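Local coordinates for mandelate racemase/muconate lactonizing enzyme, C-terminal domain protein (PDB 4DWD) that binds magnesium and, as a member of the mandelate racemase/muconate lactonizing enzyme family, probably acts as a hydro-lyase, at residues Ala121-Leu126 / Met317-Pro322; Val265-Pro270 / Glu294-Gln299. All coordinates share one frame; numbering follows the deposited sequence.

Contact 1 of 2, residues Ala121-Leu126 / Met317-Pro322; sequences AWRTRL and MHMTKP
One face of the Trp122 indole is taken by Met317, a selenomethionine, whose CA sits over the five-membered ring, 3.6 Å from its centroid, in a CH-pi contact 17° off the ring normal. A chi1 of -179° swings Met317 CG away from its own backbone N, and the chain runs on beside the six-membered ring, CG 3.5 Å from CZ2 of Trp122. Its SE lies 4.6 Å from that ring's centroid, an oblique Met-aromatic contact. The Arg123 guanidinium is sandwiched between Trp122 CB and Met319 CB on opposite faces, while Met317 O lies in its plane at the edge, weakly hydrogen-bonded to Arg123 NH2 at 3.2 Å; NH1 bonds to Leu316 O. These contacts join the run into strand 125-132, the first of the TIM-like barrel domain, to the loop between helix 304-314 and strand 323-325. Were Trp122 an alanine, the Met317 chain would probably lose the flat surface it lies along, and a gap would open beside it. Met319, also a selenomethionine, crosses the arginine with its side chain, its SE 3.7 Å from Arg123 NH1. Thr168 of a second subunit packs on both Trp122 and Met317.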
ATOM      1  N   ALA B 121      29.450 -28.951   1.039  1.00 12.31           N
ATOM      2  CA  ALA B 121      28.206 -29.531   0.558  1.00 12.41           C
ATOM      3  C   ALA B 121      27.376 -30.082   1.708  1.00 13.01           C
ATOM      4  O   ALA B 121      27.905 -30.751   2.601  1.00 14.36           O
ATOM      5  CB  ALA B 121      28.506 -30.635  -0.439  1.00 12.60           C
ATOM      6  N   TRP B 122      26.076 -29.796   1.679  1.00 13.07           N
ATOM      7  CA  TRP B 122      25.109 -30.427   2.586  1.00 13.61           C
ATOM      8  C   TRP B 122      24.854 -31.845   2.181  1.00 14.21           C
ATOM      9  O   TRP B 122      24.440 -32.669   2.990  1.00 17.47           O
ATOM     10  CB  TRP B 122      23.779 -29.695   2.550  1.00 15.53           C
ATOM     11  CG  TRP B 122      23.860 -28.342   3.181  1.00 14.92           C
ATOM     12  CD1 TRP B 122      24.126 -27.129   2.549  1.00 15.23           C
ATOM     13  CD2 TRP B 122      23.683 -28.013   4.597  1.00 15.89           C
ATOM     14  NE1 TRP B 122      24.131 -26.105   3.452  1.00 15.78           N
ATOM     15  CE2 TRP B 122      23.877 -26.568   4.705  1.00 16.18           C
ATOM     16  CE3 TRP B 122      23.386 -28.748   5.746  1.00 16.20           C
ATOM     17  CZ2 TRP B 122      23.775 -25.900   5.920  1.00 17.50           C
ATOM     18  CZ3 TRP B 122      23.295 -28.062   6.971  1.00 16.47           C
ATOM     19  CH2 TRP B 122      23.477 -26.668   7.050  1.00 16.39           C
ATOM     20  N   ARG B 123      25.054 -32.118   0.898  1.00 14.34           N
ATOM     21  CA  ARG B 123      24.743 -33.405   0.296  1.00 16.37           C
ATOM     22  C   ARG B 123      25.599 -33.557  -0.949  1.00 16.71           C
ATOM     23  O   ARG B 123      25.853 -32.580  -1.659  1.00 15.61           O
ATOM     24  CB  ARG B 123      23.261 -33.462  -0.101  1.00 16.76           C
ATOM     25  CG  ARG B 123      22.910 -32.468  -1.210  1.00 17.01           C
ATOM     26  CD  ARG B 123      21.426 -32.187  -1.356  1.00 20.33           C
ATOM     27  NE  ARG B 123      20.865 -31.542  -0.170  1.00 20.78           N
ATOM     28  CZ  ARG B 123      20.940 -30.243   0.104  1.00 17.95           C
ATOM     29  NH1 ARG B 123      21.564 -29.398  -0.724  1.00 15.15           N
ATOM     30  NH2 ARG B 123      20.376 -29.787   1.221  1.00 15.70           N
ATOM     31  N   THR B 124      26.041 -34.777  -1.226  1.00 17.56           N
ATOM     32  CA  THR B 124      26.710 -35.051  -2.497  1.00 17.71           C
ATOM     33  C   THR B 124      25.915 -36.056  -3.337  1.00 17.70           C
ATOM     34  O   THR B 124      26.333 -36.428  -4.434  1.00 18.84           O
ATOM     35  CB  THR B 124      28.168 -35.520  -2.312  1.00 18.46           C
ATOM     36  OG1 THR B 124      28.194 -36.684  -1.480  1.00 19.73           O
ATOM     37  CG2 THR B 124      29.021 -34.416  -1.696  1.00 20.45           C
ATOM     38  N   ARG B 125      24.772 -36.488  -2.815  1.00 18.15           N
ATOM     39  CA  ARG B 125      23.794 -37.206  -3.624  1.00 18.27           C
ATOM     40  C   ARG B 125      22.544 -36.353  -3.729  1.00 18.34           C
ATOM     41  O   ARG B 125      21.877 -36.079  -2.734  1.00 19.55           O
ATOM     42  CB  ARG B 125      23.476 -38.569  -3.023  1.00 20.98           C
ATOM     43  CG  ARG B 125      24.596 -39.564  -3.214  1.00 25.36           C
ATOM     44  CD  ARG B 125      24.157 -40.934  -2.756  1.00 33.12           C
ATOM     45  NE  ARG B 125      25.269 -41.876  -2.723  1.00 39.74           N
ATOM     46  CZ  ARG B 125      25.143 -43.167  -2.445  1.00 30.57           C
ATOM     47  NH1 ARG B 125      23.962 -43.678  -2.179  1.00 38.73           N
ATOM     48  NH2 ARG B 125      26.205 -43.946  -2.440  1.00 47.12           N
ATOM     49  N   LEU B 126      22.246 -35.896  -4.937  1.00 15.75           N
ATOM     50  CA  LEU B 126      21.175 -34.922  -5.110  1.00 17.03           C
ATOM     51  C   LEU B 126      20.012 -35.557  -5.846  1.00 16.60           C
ATOM     52  O   LEU B 126      20.198 -36.085  -6.938  1.00 16.68           O
ATOM     53  CB  LEU B 126      21.682 -33.691  -5.868  1.00 15.66           C
ATOM     54  CG  LEU B 126      22.762 -32.830  -5.207  1.00 15.87           C
ATOM     55  CD1 LEU B 126      24.156 -33.393  -5.450  1.00 17.09           C
ATOM     56  CD2 LEU B 126      22.684 -31.383  -5.691  1.00 16.67           C
HETATM   57  N   MSE B 317      21.160 -25.073   1.778  1.00 15.85           N
HETATM   58  CA  MSE B 317      20.693 -25.700   3.016  1.00 17.43           C
HETATM   59  C   MSE B 317      19.282 -26.211   2.857  1.00 18.48           C
HETATM   60  O   MSE B 317      19.047 -27.419   2.965  1.00 19.79           O
HETATM   61  CB  MSE B 317      20.803 -24.703   4.161  1.00 18.75           C
HETATM   62  CG  MSE B 317      20.339 -25.336   5.468  1.00 19.35           C
HETATM   63 SE   MSE B 317      20.577 -24.051   6.945  1.00 24.31          SE
HETATM   64  CE  MSE B 317      19.677 -22.497   6.111  1.00 24.76           C
ATOM     65  N   HIS B 318      18.343 -25.299   2.594  1.00 19.09           N
ATOM     66  CA  HIS B 318      16.923 -25.661   2.502  1.00 20.84           C
ATOM     67  C   HIS B 318      16.541 -25.998   1.101  1.00 21.39           C
ATOM     68  O   HIS B 318      15.778 -25.260   0.458  1.00 24.39           O
ATOM     69  CB  HIS B 318      16.023 -24.545   3.032  1.00 24.13           C
ATOM     70  CG  HIS B 318      16.196 -24.263   4.498  1.00 24.42           C
ATOM     71  ND1 HIS B 318      16.130 -23.016   5.003  1.00 26.03           N
ATOM     72  CD2 HIS B 318      16.437 -25.116   5.579  1.00 22.48           C
ATOM     73  CE1 HIS B 318      16.319 -23.065   6.339  1.00 26.11           C
ATOM     74  NE2 HIS B 318      16.514 -24.349   6.686  1.00 25.23           N
HETATM   75  N   MSE B 319      17.073 -27.111   0.601  1.00 20.59           N
HETATM   76  CA  MSE B 319      16.640 -27.655  -0.694  1.00 21.73           C
HETATM   77  C   MSE B 319      15.252 -28.234  -0.539  1.00 21.86           C
HETATM   78  O   MSE B 319      15.021 -29.091   0.316  1.00 24.43           O
HETATM   79  CB  MSE B 319      17.631 -28.693  -1.216  1.00 23.10           C
HETATM   80  CG  MSE B 319      17.748 -28.603  -2.735  1.00 24.24           C
HETATM   81 SE   MSE B 319      19.136 -29.787  -3.507  1.00 29.69          SE
HETATM   82  CE  MSE B 319      17.955 -31.328  -3.382  1.00 22.23           C
ATOM     83  N   THR B 320      14.316 -27.748  -1.353  1.00 15.36           N
ATOM     84  CA  THR B 320      12.904 -28.115  -1.231  1.00 16.45           C
ATOM     85  C   THR B 320      12.367 -28.902  -2.422  1.00 17.59           C
ATOM     86  O   THR B 320      11.361 -29.609  -2.303  1.00 19.54           O
ATOM     87  CB  THR B 320      12.023 -26.865  -1.066  1.00 15.91           C
ATOM     88  OG1 THR B 320      12.318 -25.937  -2.127  1.00 16.57           O
ATOM     89  CG2 THR B 320      12.278 -26.202   0.278  1.00 18.19           C
ATOM     90  N   LYS B 321      13.030 -28.765  -3.568  1.00 14.81           N
ATOM     91  CA  LYS B 321      12.643 -29.489  -4.781  1.00 14.35           C
ATOM     92  C   LYS B 321      13.906 -30.102  -5.374  1.00 13.29           C
ATOM     93  O   LYS B 321      15.009 -29.640  -5.084  1.00 15.19           O
ATOM     94  CB  LYS B 321      11.945 -28.550  -5.790  1.00 14.12           C
ATOM     95  CG  LYS B 321      10.736 -27.786  -5.236  1.00 17.32           C
ATOM     96  CD  LYS B 321       9.484 -28.641  -5.129  1.00 19.07           C
ATOM     97  CE  LYS B 321       8.233 -27.806  -4.868  1.00 15.08           C
ATOM     98  NZ  LYS B 321       8.272 -27.023  -3.598  1.00 15.92           N
ATOM     99  N   PRO B 322      13.761 -31.159  -6.180  1.00 13.45           N
ATOM    100  CA  PRO B 322      14.925 -31.825  -6.744  1.00 12.87           C
ATOM    101  C   PRO B 322      15.608 -31.042  -7.868  1.00 13.47           C
ATOM    102  O   PRO B 322      15.127 -30.001  -8.297  1.00 13.54           O
ATOM    103  CB  PRO B 322      14.349 -33.127  -7.307  1.00 14.48           C
ATOM    104  CG  PRO B 322      13.009 -33.275  -6.676  1.00 12.92           C
ATOM    105  CD  PRO B 322      12.516 -31.876  -6.502  1.00 13.30           C
TER

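Contact 2 of 2, residues Val265-Pro270 / Glu294-Gln299; sequences VRMVQP and EFVPHQ
Residues 265-270 and 294-299 run parallel, 30° apart, joined by three backbone hydrogen bonds: Glu294 N to Arg266 O, Val268 N to Glu294 O and Val296 N to Val268 O, the last almost straight at 179°. Beyond the paired strands, His298 N makes only weak bonds to Gln269 O and Pro270 O. On the face carrying Met267 and Glu294, selenomethionine Met267 crosses Glu294 and reaches on to Val296 just past the strand. Its CG lies 3.9 Å from Glu294 CB, and the bend at chi3 brings its CE to 3.8 Å from Val296 CB. The Glu294 carboxylate is held through several partners: a water donates to OE2 at 2.7 Å and to Arg266 O at 3.1 Å, while OE1 is held by Thr320 and Lys321 of the other contact. On the face of Val268 and Phe295, the phenylalanine ring, its CG anti to the backbone N (chi1 -171°), meets Val268 CG2 obliquely at CD1, 4.0 Å away. At the next ring atom, CE1 comes to 3.8 Å from Pro270 CG, the two side chains crossing at about a right angle. Met281 and Cys284 of helix 277-291 pack on Phe295. His298 bonds through ND1 to Asp271 OD2; its nearest side-chain atom is about 3 Å from that of Glu249, seen to bind calcium in a crystal structure of this protein, though no metal is bound there in this chain. Strand 267-268, helix 277-291 and strand 294-295 thus form a beta-alpha-beta unit of the enolase-superfamily barrel, the residues following its strands leading to that site.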
ATOM      1  N   VAL B 265       6.117 -13.683  -6.020  1.00  7.98           N
ATOM      2  CA  VAL B 265       6.596 -15.039  -6.337  1.00  8.55           C
ATOM      3  C   VAL B 265       7.427 -15.608  -5.167  1.00  9.02           C
ATOM      4  O   VAL B 265       8.328 -14.931  -4.634  1.00  9.27           O
ATOM      5  CB  VAL B 265       7.370 -15.042  -7.673  1.00  8.72           C
ATOM      6  CG1 VAL B 265       7.999 -16.403  -7.927  1.00  8.82           C
ATOM      7  CG2 VAL B 265       6.427 -14.636  -8.815  1.00  9.47           C
ATOM      8  N   ARG B 266       7.130 -16.854  -4.768  1.00  8.62           N
ATOM      9  CA  ARG B 266       7.769 -17.445  -3.596  0.70  9.24           C
ATOM     10  C   ARG B 266       8.624 -18.669  -3.933  1.00  8.59           C
ATOM     11  O   ARG B 266       9.087 -19.360  -3.048  1.00  9.43           O
ATOM     12  CB  ARG B 266       6.719 -17.789  -2.525  0.70 10.60           C
ATOM     13  CG  ARG B 266       5.914 -16.580  -2.054  0.70 10.71           C
ATOM     14  CD  ARG B 266       6.800 -15.597  -1.323  0.70 12.12           C
ATOM     15  NE  ARG B 266       6.118 -14.330  -1.050  0.70 10.32           N
ATOM     16  CZ  ARG B 266       6.392 -13.165  -1.633  0.70  8.71           C
ATOM     17  NH1 ARG B 266       7.371 -13.069  -2.543  0.70  8.59           N
ATOM     18  NH2 ARG B 266       5.692 -12.097  -1.284  0.70  8.07           N
HETATM   19  N   MSE B 267       8.841 -18.911  -5.224  1.00  8.28           N
HETATM   20  CA  MSE B 267       9.763 -19.970  -5.683  1.00  8.29           C
HETATM   21  C   MSE B 267      10.408 -19.445  -6.933  1.00  9.00           C
HETATM   22  O   MSE B 267       9.712 -19.187  -7.937  1.00  8.80           O
HETATM   23  CB  MSE B 267       8.981 -21.272  -5.944  1.00  9.00           C
HETATM   24  CG  MSE B 267       9.871 -22.391  -6.487  1.00  9.79           C
HETATM   25 SE   MSE B 267       8.850 -24.077  -6.632  1.00 12.04          SE
HETATM   26  CE  MSE B 267       9.742 -24.814  -8.206  1.00 11.84           C
ATOM     27  N   VAL B 268      11.734 -19.271  -6.902  1.00  8.72           N
ATOM     28  CA  VAL B 268      12.440 -18.651  -8.025  1.00  9.03           C
ATOM     29  C   VAL B 268      13.430 -19.632  -8.656  1.00  9.45           C
ATOM     30  O   VAL B 268      14.038 -20.460  -7.958  1.00  9.56           O
ATOM     31  CB  VAL B 268      13.145 -17.314  -7.646  1.00  9.28           C
ATOM     32  CG1 VAL B 268      12.109 -16.289  -7.175  1.00  9.70           C
ATOM     33  CG2 VAL B 268      14.254 -17.538  -6.609  1.00  9.72           C
ATOM     34  N   GLN B 269      13.583 -19.509  -9.977  1.00  8.82           N
ATOM     35  CA  GLN B 269      14.269 -20.509 -10.802  1.00  9.35           C
ATOM     36  C   GLN B 269      15.211 -19.904 -11.852  1.00  9.69           C
ATOM     37  O   GLN B 269      15.154 -20.291 -13.016  1.00 10.26           O
ATOM     38  CB  GLN B 269      13.224 -21.365 -11.506  1.00 10.11           C
ATOM     39  CG  GLN B 269      12.149 -21.882 -10.569  1.00  9.88           C
ATOM     40  CD  GLN B 269      11.194 -22.771 -11.305  1.00 10.22           C
ATOM     41  OE1 GLN B 269      10.224 -22.289 -11.901  1.00 11.78           O
ATOM     42  NE2 GLN B 269      11.461 -24.072 -11.283  1.00 11.33           N
ATOM     43  N   PRO B 270      16.112 -18.983 -11.434  1.00  9.28           N
ATOM     44  CA  PRO B 270      17.085 -18.532 -12.428  1.00  9.07           C
ATOM     45  C   PRO B 270      17.989 -19.707 -12.876  1.00  9.26           C
ATOM     46  O   PRO B 270      18.070 -20.740 -12.191  1.00  9.75           O
ATOM     47  CB  PRO B 270      17.885 -17.473 -11.664  1.00  9.47           C
ATOM     48  CG  PRO B 270      17.848 -17.949 -10.238  1.00  9.16           C
ATOM     49  CD  PRO B 270      16.464 -18.542 -10.072  1.00  9.37           C
ATOM     50  N   GLU B 294      11.711 -20.044  -1.989  1.00  9.52           N
ATOM     51  CA  GLU B 294      12.370 -21.264  -2.459  1.00 10.44           C
ATOM     52  C   GLU B 294      13.295 -20.979  -3.638  1.00 10.05           C
ATOM     53  O   GLU B 294      13.021 -20.112  -4.459  1.00 10.16           O
ATOM     54  CB  GLU B 294      11.337 -22.310  -2.886  1.00 11.51           C
ATOM     55  CG  GLU B 294      10.524 -22.933  -1.757  1.00 12.86           C
ATOM     56  CD  GLU B 294       9.507 -23.914  -2.308  1.00 14.19           C
ATOM     57  OE1 GLU B 294       9.890 -25.064  -2.634  1.00 14.58           O
ATOM     58  OE2 GLU B 294       8.328 -23.537  -2.436  1.00 15.27           O
ATOM     59  N   PHE B 295      14.390 -21.726  -3.707  1.00 10.91           N
ATOM     60  CA  PHE B 295      15.398 -21.567  -4.762  1.00 10.66           C
ATOM     61  C   PHE B 295      15.544 -22.885  -5.526  1.00 11.53           C
ATOM     62  O   PHE B 295      16.074 -23.867  -4.993  1.00 12.90           O
ATOM     63  CB  PHE B 295      16.722 -21.130  -4.135  1.00 11.79           C
ATOM     64  CG  PHE B 295      17.759 -20.730  -5.128  1.00 11.00           C
ATOM     65  CD1 PHE B 295      17.660 -19.509  -5.806  1.00 12.23           C
ATOM     66  CD2 PHE B 295      18.848 -21.559  -5.378  1.00 11.83           C
ATOM     67  CE1 PHE B 295      18.626 -19.134  -6.716  1.00 12.47           C
ATOM     68  CE2 PHE B 295      19.830 -21.180  -6.288  1.00 12.34           C
ATOM     69  CZ  PHE B 295      19.711 -19.964  -6.958  1.00 11.89           C
ATOM     70  N   VAL B 296      15.012 -22.929  -6.747  1.00 10.81           N
ATOM     71  CA  VAL B 296      14.878 -24.174  -7.513  1.00 10.87           C
ATOM     72  C   VAL B 296      15.308 -23.878  -8.963  1.00 11.37           C
ATOM     73  O   VAL B 296      14.478 -23.618  -9.822  1.00 11.29           O
ATOM     74  CB  VAL B 296      13.430 -24.733  -7.467  1.00 11.29           C
ATOM     75  CG1 VAL B 296      13.338 -26.079  -8.193  1.00 11.80           C
ATOM     76  CG2 VAL B 296      12.931 -24.867  -6.023  1.00 12.63           C
ATOM     77  N   PRO B 297      16.616 -23.879  -9.223  1.00 11.21           N
ATOM     78  CA  PRO B 297      17.116 -23.413 -10.523  1.00 11.28           C
ATOM     79  C   PRO B 297      16.541 -24.156 -11.721  1.00 11.90           C
ATOM     80  O   PRO B 297      16.360 -25.382 -11.682  1.00 12.57           O
ATOM     81  CB  PRO B 297      18.612 -23.689 -10.434  1.00 11.55           C
ATOM     82  CG  PRO B 297      18.915 -23.560  -8.974  1.00 12.11           C
ATOM     83  CD  PRO B 297      17.715 -24.171  -8.285  1.00 12.19           C
ATOM     84  N   HIS B 298      16.295 -23.405 -12.794  1.00 11.56           N
ATOM     85  CA  HIS B 298      16.042 -23.983 -14.107  1.00 12.04           C
ATOM     86  C   HIS B 298      17.361 -24.457 -14.673  1.00 11.75           C
ATOM     87  O   HIS B 298      18.377 -23.744 -14.604  1.00 10.83           O
ATOM     88  CB  HIS B 298      15.429 -22.898 -14.976  1.00 11.77           C
ATOM     89  CG  HIS B 298      15.225 -23.284 -16.419  1.00 12.38           C
ATOM     90  ND1 HIS B 298      16.197 -23.180 -17.348  1.00 12.27           N
ATOM     91  CD2 HIS B 298      14.098 -23.738 -17.079  1.00 14.57           C
ATOM     92  CE1 HIS B 298      15.714 -23.566 -18.545  1.00 13.01           C
ATOM     93  NE2 HIS B 298      14.431 -23.908 -18.382  1.00 13.50           N
ATOM     94  N   GLN B 299      17.391 -25.670 -15.222  1.00 11.80           N
ATOM     95  CA  GLN B 299      18.615 -26.135 -15.883  1.00 11.47           C
ATOM     96  C   GLN B 299      18.275 -27.297 -16.803  1.00 12.38           C
ATOM     97  O   GLN B 299      17.722 -28.297 -16.362  1.00 12.34           O
ATOM     98  CB  GLN B 299      19.663 -26.527 -14.834  1.00 11.56           C
ATOM     99  CG  GLN B 299      21.100 -26.277 -15.267  1.00 12.99           C
ATOM    100  CD  GLN B 299      21.504 -27.095 -16.474  1.00 13.66           C
ATOM    101  OE1 GLN B 299      21.811 -26.549 -17.546  1.00 12.20           O
ATOM    102  NE2 GLN B 299      21.478 -28.413 -16.324  1.00 14.57           N
TER
HETATM  103  O   HOH W   1       7.468 -21.297  -1.273  1.00 14.35           O

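In the fold
Contact 2 is nested along the chain inside the long loop closed by contact 1, and their centres are 14 Å apart. They meet directly where the loop 317-322 reaches the second strand of contact 2: Lys321 NZ forms a salt bridge with Glu294 OE1 at 2.7 Å, and Thr320 OG1 lies 2.6 Å from the same oxygen, probably hydrogen-bonded. Lys321 CB also packs on Val296 CG1 at 3.7 Å. Both contacts border the second subunit. Contact 1 lies away from the annotated sites, whereas in contact 2 the nearest side-chain atoms of Gln269 and Glu223 are about 3 Å apart; Glu223, with Asp197 and Glu249, is seen to bind calcium in a structure of this protein, a site with no ion in this chain.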